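Local coordinates for rhogap protein (Gallus gallus, PDB 1F7C), which stimulates GTP hydrolysis by the Rho-family GTPases RhoA and Cdc42, acting here through its all-helical RhoGAP domain, at residues 36-41 with 152-157; 132-137 with 213-218. All blocks are in the same frame, centred on the assembly; numbering follows the deposited sequence.

Contact 1 (36-41 with 152-157); sequences IGFSII and LHLLMN
Leu154 carries this helix-helix contact, setting one methyl against Phe38 and Ile41. The contact joins helix 35-51, at the start of the modelled chain, to helix 146-164 of the all-helical RhoGAP domain, as packing away from the predicted arginine finger. Along 152-157, Leu152, His153 and Met156 turn to another side and pack against Phe216 of helix 212-217. Leu154 points at 36-41. Its CG lies beside the backbone N (chi1 -66°), and with chi2 extended (173°) the CD1 branch reaches furthest across the gap. CD1 meets the Phe38 ring obliquely, 4.2 Å from Phe38 CD2, and the two side chains cross at about a right angle. The same methyl approaches the branch methyl of Ile41, with Leu154 CD1 and Ile41 CG2 4.4 Å apart. Phe38 and Ile41 are three residues apart, roughly one helical turn, which brings both to the side where a single leucine branch can touch them. Leu155 follows. Although the CA atoms of Leu155 and Ile41 are the nearest across the segments, at 8.0 Å, the CB of Leu155 is not aimed at the other helix, and Leu155 CG stays 4.8 Å from Ile41 CG2. Ile41 also lies on Leu101 and Tyr104 of helix 94-106. The residue types suit these places: a long, branched leucine spans the gap, a beta-branched isoleucine fills the buried side, and the flat phenylalanine ring offers apolar surface at the partly exposed side. With no hydrogen bond or charge pair across it, the contact relies on dispersion and the hydrophobic effect.

Contact 2 (132-137 with 213-218); sequences SRVSEI and EKIFNT
Two neighbouring helices of the RhoGAP domain, 130-141 and the short C-terminal helix 212-217, lie side by side here and run nearly parallel, meeting through Val134, Ile137, Lys214 and Ile215. The axes of the short segments pass 10.5 Å apart at a crossing angle of -21°, a spacing that medium-sized aliphatic side chains can bridge. Ile215 is central. Its outer arm is extended (chi2 167°), which carries CD1 to both isoleucine and valine of the facing helix: Ile215 CD1 is 4.4 Å from Val134 CG1 and equally far from Ile137 CG2. Val134 adds a second neighbour, since its CG1 also lies 4.4 Å from Lys214 CE. The lysine contributes its aliphatic chain at the exposed border, an arrangement that lets a long, charged residue cover apolar surface. From helix 198-210, Ile207 touches Val134 and Ile137, and Leu208 touches Ile137 and Ile215. At the end of 212-217, Thr218 leaves the helical path, and its hydroxyl donates to the Lys214 carbonyl, with Thr218 OG1 2.8 Å from Lys214 O. The donor is tilted 21° from the carbonyl plane, and the Thr218 backbone N adds a weak bond to the same oxygen. Thr218 O in turn bonds to His138 NE2 on helix 130-141. Between the two segments themselves the chemistry is apolar, so shape and burial, rather than directed bonds, set how their side chains fit.

The contact centres lie about 19 Å apart in the one helical RhoGAP domain. Along the chain their segments alternate: 36-41, 132-137, 152-157, then 213-218, so each contact closes over a long excursion and the two interlock. Helices 130-141 and 146-164 follow each other in sequence, yet each contributes to a different contact. The second segments also touch directly: His153 CE1 lies 3.3 Å from Asn217 OD1, and Leu152 CG packs 3.9 Å from Phe216 CZ. Helix 146-164 thus links the two contacts by direct packing, bringing the first and last helices of the domain against one element, consistent with a part in the scaffold rather than at the predicted arginine finger, Arg60.

Contact 1 (36-41 with 152-157)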
loop_
_atom_site.group_PDB
_atom_site.type_symbol
_atom_site.label_atom_id
_atom_site.label_comp_id
_atom_site.label_asym_id
_atom_site.label_seq_id
_atom_site.Cartn_x
_atom_site.Cartn_y
_atom_site.Cartn_z
ATOM N N ILE A 36 1.883 1.093 -17.046
ATOM C CA ILE A 36 3.172 1.553 -16.554
ATOM C C ILE A 36 3.166 1.517 -15.026
ATOM O O ILE A 36 4.150 1.119 -14.399
ATOM C CB ILE A 36 3.475 2.984 -17.035
ATOM C CG1 ILE A 36 3.539 3.015 -18.562
ATOM C CG2 ILE A 36 4.796 3.466 -16.454
ATOM C CD1 ILE A 36 4.637 2.159 -19.148
ATOM N N GLY A 37 2.045 1.931 -14.439
ATOM C CA GLY A 37 1.902 1.927 -12.995
ATOM C C GLY A 37 2.021 0.526 -12.405
ATOM O O GLY A 37 2.785 0.321 -11.465
ATOM N N PHE A 38 1.271 -0.435 -12.940
ATOM C CA PHE A 38 1.345 -1.805 -12.444
ATOM C C PHE A 38 2.744 -2.368 -12.652
ATOM O O PHE A 38 3.192 -3.224 -11.897
ATOM C CB PHE A 38 0.344 -2.710 -13.156
ATOM C CG PHE A 38 -1.068 -2.543 -12.682
ATOM C CD1 PHE A 38 -1.831 -1.447 -13.082
ATOM C CD2 PHE A 38 -1.641 -3.483 -11.832
ATOM C CE1 PHE A 38 -3.148 -1.293 -12.641
ATOM C CE2 PHE A 38 -2.958 -3.337 -11.384
ATOM C CZ PHE A 38 -3.711 -2.238 -11.791
ATOM N N SER A 39 3.418 -1.892 -13.691
ATOM C CA SER A 39 4.770 -2.322 -14.003
ATOM C C SER A 39 5.703 -1.846 -12.885
ATOM O O SER A 39 6.512 -2.606 -12.354
ATOM C CB SER A 39 5.199 -1.717 -15.340
ATOM O OG SER A 39 6.581 -1.913 -15.585
ATOM N N ILE A 40 5.570 -0.575 -12.533
ATOM C CA ILE A 40 6.374 0.023 -11.481
ATOM C C ILE A 40 6.170 -0.705 -10.153
ATOM O O ILE A 40 7.133 -1.046 -9.472
ATOM C CB ILE A 40 6.014 1.519 -11.315
ATOM C CG1 ILE A 40 6.431 2.282 -12.578
ATOM C CG2 ILE A 40 6.687 2.096 -10.076
ATOM C CD1 ILE A 40 6.256 3.783 -12.477
ATOM N N ILE A 41 4.916 -0.943 -9.791
ATOM C CA ILE A 41 4.610 -1.632 -8.553
ATOM C C ILE A 41 5.185 -3.046 -8.514
ATOM O O ILE A 41 5.786 -3.445 -7.518
ATOM C CB ILE A 41 3.096 -1.710 -8.329
ATOM C CG1 ILE A 41 2.550 -0.310 -8.070
ATOM C CG2 ILE A 41 2.784 -2.628 -7.151
ATOM C CD1 ILE A 41 3.078 0.312 -6.806
ATOM N N LEU A 152 -4.290 -2.589 -5.295
ATOM C CA LEU A 152 -4.446 -2.702 -3.863
ATOM C C LEU A 152 -4.173 -4.159 -3.435
ATOM O O LEU A 152 -3.637 -4.424 -2.356
ATOM C CB LEU A 152 -5.873 -2.293 -3.492
ATOM C CG LEU A 152 -6.180 -2.043 -2.022
ATOM C CD1 LEU A 152 -5.331 -0.874 -1.498
ATOM C CD2 LEU A 152 -7.665 -1.747 -1.879
ATOM N N HIS A 153 -4.546 -5.099 -4.295
ATOM C CA HIS A 153 -4.351 -6.517 -4.018
ATOM C C HIS A 153 -2.861 -6.877 -3.982
ATOM O O HIS A 153 -2.405 -7.550 -3.058
ATOM C CB HIS A 153 -5.065 -7.365 -5.075
ATOM C CG HIS A 153 -5.074 -8.827 -4.764
ATOM N ND1 HIS A 153 -5.568 -9.772 -5.637
ATOM C CD2 HIS A 153 -4.669 -9.507 -3.663
ATOM C CE1 HIS A 153 -5.468 -10.969 -5.087
ATOM N NE2 HIS A 153 -4.926 -10.836 -3.890
ATOM N N LEU A 154 -2.116 -6.433 -4.991
ATOM C CA LEU A 154 -0.685 -6.692 -5.067
ATOM C C LEU A 154 0.018 -6.102 -3.862
ATOM O O LEU A 154 0.898 -6.728 -3.289
ATOM C CB LEU A 154 -0.073 -6.067 -6.320
ATOM C CG LEU A 154 -0.469 -6.601 -7.691
ATOM C CD1 LEU A 154 0.133 -5.707 -8.779
ATOM C CD2 LEU A 154 0.017 -8.021 -7.844
ATOM N N LEU A 155 -0.361 -4.884 -3.494
ATOM C CA LEU A 155 0.243 -4.210 -2.362
ATOM C C LEU A 155 0.004 -4.883 -1.021
ATOM O O LEU A 155 0.941 -5.049 -0.254
ATOM C CB LEU A 155 -0.239 -2.765 -2.284
ATOM C CG LEU A 155 0.655 -1.737 -2.972
ATOM C CD1 LEU A 155 -0.047 -0.374 -2.981
ATOM C CD2 LEU A 155 1.994 -1.666 -2.246
ATOM N N MET A 156 -1.242 -5.256 -0.733
ATOM C CA MET A 156 -1.554 -5.894 0.544
ATOM C C MET A 156 -0.948 -7.305 0.677
ATOM O O MET A 156 -0.530 -7.720 1.761
ATOM C CB MET A 156 -3.073 -5.951 0.759
ATOM C CG MET A 156 -3.761 -4.593 0.910
ATOM S SD MET A 156 -3.032 -3.543 2.190
ATOM C CE MET A 156 -2.099 -2.429 1.186
ATOM N N ASN A 157 -0.905 -8.041 -0.426
ATOM C CA ASN A 157 -0.332 -9.379 -0.421
ATOM C C ASN A 157 1.142 -9.243 -0.041
ATOM O O ASN A 157 1.651 -9.989 0.800
ATOM C CB ASN A 157 -0.461 -9.994 -1.815
ATOM C CG ASN A 157 0.188 -11.357 -1.918
ATOM O OD1 ASN A 157 -0.380 -12.364 -1.500
ATOM N ND2 ASN A 157 1.392 -11.394 -2.474
#

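Contact 2 (132-137 with 213-218)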
loop_
_atom_site.group_PDB
_atom_site.type_symbol
_atom_site.label_atom_id
_atom_site.label_comp_id
_atom_site.label_asym_id
_atom_site.label_seq_id
_atom_site.Cartn_x
_atom_site.Cartn_y
_atom_site.Cartn_z
ATOM N N SER A 132 -17.627 -7.231 12.000
ATOM C CA SER A 132 -18.458 -6.388 11.156
ATOM C C SER A 132 -17.544 -5.477 10.342
ATOM O O SER A 132 -17.890 -5.051 9.243
ATOM C CB SER A 132 -19.413 -5.553 12.013
ATOM O OG SER A 132 -20.353 -6.383 12.672
ATOM N N ARG A 133 -16.367 -5.197 10.894
ATOM C CA ARG A 133 -15.382 -4.349 10.239
ATOM C C ARG A 133 -14.809 -4.976 8.978
ATOM O O ARG A 133 -14.653 -4.307 7.958
ATOM C CB ARG A 133 -14.245 -4.013 11.205
ATOM C CG ARG A 133 -14.481 -2.733 11.965
ATOM C CD ARG A 133 -13.319 -2.365 12.853
ATOM N NE ARG A 133 -13.173 -3.302 13.955
ATOM C CZ ARG A 133 -12.530 -3.025 15.084
ATOM N NH1 ARG A 133 -11.974 -1.830 15.254
ATOM N NH2 ARG A 133 -12.445 -3.941 16.040
ATOM N N VAL A 134 -14.495 -6.262 9.047
ATOM C CA VAL A 134 -13.940 -6.953 7.897
ATOM C C VAL A 134 -14.977 -7.108 6.782
ATOM O O VAL A 134 -14.661 -6.905 5.607
ATOM C CB VAL A 134 -13.378 -8.326 8.315
ATOM C CG1 VAL A 134 -12.824 -9.066 7.114
ATOM C CG2 VAL A 134 -12.286 -8.121 9.338
ATOM N N SER A 135 -16.212 -7.440 7.153
ATOM C CA SER A 135 -17.298 -7.628 6.190
ATOM C C SER A 135 -17.567 -6.378 5.363
ATOM O O SER A 135 -17.627 -6.440 4.139
ATOM C CB SER A 135 -18.580 -8.019 6.921
ATOM O OG SER A 135 -18.288 -8.900 7.984
ATOM N N GLU A 136 -17.744 -5.245 6.038
ATOM C CA GLU A 136 -18.004 -3.973 5.356
ATOM C C GLU A 136 -16.860 -3.562 4.444
ATOM O O GLU A 136 -17.084 -3.128 3.316
ATOM C CB GLU A 136 -18.263 -2.854 6.374
ATOM C CG GLU A 136 -19.727 -2.720 6.766
ATOM C CD GLU A 136 -20.613 -2.306 5.593
ATOM O OE1 GLU A 136 -21.854 -2.362 5.743
ATOM O OE2 GLU A 136 -20.076 -1.917 4.529
ATOM N N ILE A 137 -15.637 -3.699 4.941
ATOM C CA ILE A 137 -14.465 -3.345 4.165
ATOM C C ILE A 137 -14.352 -4.305 2.988
ATOM O O ILE A 137 -14.027 -3.898 1.873
ATOM C CB ILE A 137 -13.202 -3.381 5.060
ATOM C CG1 ILE A 137 -13.263 -2.194 6.030
ATOM C CG2 ILE A 137 -11.932 -3.331 4.210
ATOM C CD1 ILE A 137 -12.161 -2.127 7.056
ATOM N N GLU A 213 -6.183 -12.405 2.105
ATOM C CA GLU A 213 -6.604 -13.620 1.407
ATOM C C GLU A 213 -8.113 -13.645 1.232
ATOM O O GLU A 213 -8.617 -13.764 0.124
ATOM C CB GLU A 213 -6.166 -14.861 2.183
ATOM C CG GLU A 213 -4.696 -14.856 2.561
ATOM C CD GLU A 213 -3.963 -16.116 2.112
ATOM O OE1 GLU A 213 -2.748 -16.236 2.400
ATOM O OE2 GLU A 213 -4.604 -16.979 1.466
ATOM N N LYS A 214 -8.832 -13.525 2.338
ATOM C CA LYS A 214 -10.285 -13.546 2.311
ATOM C C LYS A 214 -10.870 -12.379 1.519
ATOM O O LYS A 214 -11.713 -12.573 0.643
ATOM C CB LYS A 214 -10.828 -13.523 3.741
ATOM C CG LYS A 214 -12.333 -13.342 3.841
ATOM C CD LYS A 214 -12.757 -13.152 5.293
ATOM C CE LYS A 214 -14.252 -12.857 5.428
ATOM N NZ LYS A 214 -15.116 -13.984 4.964
ATOM N N ILE A 215 -10.405 -11.170 1.816
ATOM C CA ILE A 215 -10.908 -9.981 1.150
ATOM C C ILE A 215 -10.705 -9.929 -0.357
ATOM O O ILE A 215 -11.639 -9.587 -1.088
ATOM C CB ILE A 215 -10.313 -8.707 1.785
ATOM C CG1 ILE A 215 -10.987 -8.454 3.137
ATOM C CG2 ILE A 215 -10.480 -7.515 0.843
ATOM C CD1 ILE A 215 -10.279 -7.427 3.981
ATOM N N PHE A 216 -9.506 -10.262 -0.831
ATOM C CA PHE A 216 -9.249 -10.198 -2.267
ATOM C C PHE A 216 -9.488 -11.465 -3.082
ATOM O O PHE A 216 -9.715 -11.385 -4.288
ATOM C CB PHE A 216 -7.823 -9.715 -2.542
ATOM C CG PHE A 216 -7.549 -8.323 -2.059
ATOM C CD1 PHE A 216 -6.998 -8.105 -0.799
ATOM C CD2 PHE A 216 -7.869 -7.221 -2.856
ATOM C CE1 PHE A 216 -6.772 -6.815 -0.334
ATOM C CE2 PHE A 216 -7.649 -5.922 -2.401
ATOM C CZ PHE A 216 -7.101 -5.721 -1.138
ATOM N N ASN A 217 -9.443 -12.634 -2.454
ATOM C CA ASN A 217 -9.633 -13.859 -3.225
ATOM C C ASN A 217 -11.031 -14.456 -3.210
ATOM O O ASN A 217 -11.283 -15.444 -3.890
ATOM C CB ASN A 217 -8.611 -14.911 -2.802
ATOM C CG ASN A 217 -7.185 -14.457 -3.048
ATOM O OD1 ASN A 217 -6.899 -13.815 -4.060
ATOM N ND2 ASN A 217 -6.282 -14.799 -2.133
ATOM N N THR A 218 -11.942 -13.849 -2.455
ATOM C CA THR A 218 -13.318 -14.333 -2.387
ATOM C C THR A 218 -14.293 -13.161 -2.530
ATOM O O THR A 218 -13.944 -12.016 -2.242
ATOM C CB THR A 218 -13.606 -15.043 -1.043
ATOM O OG1 THR A 218 -13.981 -14.069 -0.062
ATOM C CG2 THR A 218 -12.369 -15.799 -0.552
#